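Local coordinates for protein calcium dodecin (Mycobacterium tuberculosis, PDB 3ONR) that binds calcium ions at three-subunit interfaces of a hollow spherical dodecamer and may also sequester other small ligands, at residues Glu24-Gln27 with Arg28-Ser32. The protein carries 2 engineered substitutions. Sequence-based numbering, arbitrary orientation.
Sequences EAVQ and RARDS
Arg30 packs against Val26 and Gln27 along one flank of the single helix of the dodecin fold, in which helix 18-32 packs against an antiparallel three-stranded sheet. Three successive i to i+4 bonds carry the backbone through this part of the helix: Arg28 N to Glu24 O, Ala29 N to Ala25 O and Arg30 N to Val26 O, the last at 2.9 Å. One turn on from Val26, Arg30 lays its aliphatic stem obliquely against the valine, CD reaching Val26 CG1 at 3.6 Å. Val26 sets that methyl anti to its own backbone nitrogen (chi1 170°), which leaves it beside the carbonyl and leaning toward the following turn. The long methylenes of arginine suit this place, since they can cover a hydrophobic branch while the guanidinium lies beside the Gln27 amide.

Gln27 runs alongside Arg30 and points the same way. Its chain bends at chi2, bringing the amide to the guanidinium edge, the planes 61° apart and therefore not stacked. Gln27 OE1 and NE2 both lie 3.6 Å from Arg30 NE, a packing contact; a long neutral amide can sit beside the charge without repelling it. Both side chains also pack on Gly52 of another subunit, and Val26 touches Val48 there. On the inner side, the small Ala25 and the branched Val26 rest on Leu60 of strand 54-65, close packing that suits compact side chains.

Arg28 leaves the helix toward a different neighbouring subunit, where its NH2 donates to the backbone carbonyls of Gln70 and Arg67, tying the helix into the dodecamer shell. The forked guanidinium serves a second direction too: to the short hydroxyl one turn on, Arg28 NH1 donates at 3.1 Å, with Ser32 OG lying in the guanidinium plane.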
loop_
_atom_site.group_PDB
_atom_site.type_symbol
_atom_site.label_atom_id
_atom_site.label_comp_id
_atom_site.label_asym_id
_atom_site.label_seq_id
_atom_site.Cartn_x
_atom_site.Cartn_y
_atom_site.Cartn_z
ATOM N N GLU A 24 26.683 -6.756 -3.405
ATOM C CA GLU A 24 27.035 -7.354 -4.730
ATOM C C GLU A 24 26.281 -6.602 -5.829
ATOM O O GLU A 24 26.900 -6.280 -6.841
ATOM C CB GLU A 24 26.631 -8.834 -4.810
ATOM C CG GLU A 24 27.412 -9.769 -3.868
ATOM C CD GLU A 24 28.794 -10.058 -4.266
ATOM O OE1 GLU A 24 29.432 -10.854 -3.547
ATOM O OE2 GLU A 24 29.246 -9.528 -5.314
ATOM N N ALA A 25 24.978 -6.407 -5.613
ATOM C CA ALA A 25 24.112 -5.634 -6.558
ATOM C C ALA A 25 24.666 -4.217 -6.738
ATOM O O ALA A 25 24.861 -3.770 -7.873
ATOM C CB ALA A 25 22.677 -5.571 -6.099
ATOM N N VAL A 26 24.892 -3.515 -5.629
ATOM C CA VAL A 26 25.511 -2.153 -5.761
ATOM C C VAL A 26 26.843 -2.127 -6.471
ATOM O O VAL A 26 27.042 -1.291 -7.369
ATOM C CB VAL A 26 25.668 -1.454 -4.388
ATOM C CG1 VAL A 26 26.512 -0.200 -4.525
ATOM C CG2 VAL A 26 24.259 -1.212 -3.759
ATOM N N GLN A 27 27.754 -3.028 -6.140
ATOM C CA GLN A 27 29.062 -3.029 -6.852
ATOM C C GLN A 27 28.963 -3.270 -8.370
ATOM O O GLN A 27 29.610 -2.560 -9.186
ATOM C CB GLN A 27 29.980 -4.013 -6.184
ATOM C CG GLN A 27 30.608 -3.429 -4.869
ATOM C CD GLN A 27 30.951 -1.894 -4.951
ATOM O OE1 GLN A 27 31.734 -1.443 -5.824
ATOM N NE2 GLN A 27 30.347 -1.103 -4.041
ATOM N N ARG A 28 28.105 -4.242 -8.734
ATOM C CA ARG A 28 27.757 -4.506 -10.143
ATOM C C ARG A 28 27.183 -3.195 -10.818
ATOM O O ARG A 28 27.650 -2.776 -11.901
ATOM C CB ARG A 28 26.754 -5.685 -10.279
ATOM C CG ARG A 28 26.262 -5.905 -11.756
ATOM C CD ARG A 28 27.472 -6.184 -12.728
ATOM N NE ARG A 28 27.103 -6.165 -14.179
ATOM C CZ ARG A 28 26.872 -5.080 -14.956
ATOM N NH1 ARG A 28 26.920 -3.840 -14.478
ATOM N NH2 ARG A 28 26.633 -5.240 -16.261
ATOM N N ALA A 29 26.222 -2.542 -10.176
ATOM C CA ALA A 29 25.690 -1.262 -10.662
ATOM C C ALA A 29 26.832 -0.233 -10.884
ATOM O O ALA A 29 26.938 0.448 -11.933
ATOM C CB ALA A 29 24.655 -0.708 -9.685
ATOM N N ARG A 30 27.709 -0.105 -9.886
ATOM C CA ARG A 30 28.795 0.840 -10.034
ATOM C C ARG A 30 29.812 0.473 -11.088
ATOM O O ARG A 30 30.647 1.317 -11.465
ATOM C CB ARG A 30 29.471 1.118 -8.687
ATOM C CG ARG A 30 28.455 1.834 -7.734
ATOM C CD ARG A 30 28.902 1.942 -6.261
ATOM N NE ARG A 30 30.350 1.851 -6.103
ATOM C CZ ARG A 30 31.240 2.797 -6.384
ATOM N NH1 ARG A 30 30.869 3.984 -6.850
ATOM N NH2 ARG A 30 32.531 2.532 -6.208
ATOM N N ASP A 31 29.755 -0.746 -11.614
ATOM C CA ASP A 31 30.700 -1.108 -12.689
ATOM C C ASP A 31 30.272 -0.442 -13.965
ATOM O O ASP A 31 31.089 -0.320 -14.877
ATOM C CB ASP A 31 30.712 -2.610 -12.982
ATOM C CG ASP A 31 31.390 -3.449 -11.886
ATOM O OD1 ASP A 31 32.215 -2.927 -11.077
ATOM O OD2 ASP A 31 31.082 -4.670 -11.818
ATOM N N SER A 32 28.995 -0.044 -14.044
ATOM C CA SER A 32 28.380 0.579 -15.236
ATOM C C SER A 32 28.204 2.071 -15.140
ATOM O O SER A 32 28.368 2.793 -16.134
ATOM C CB SER A 32 26.975 0.051 -15.478
ATOM O OG SER A 32 27.005 -1.227 -16.073
#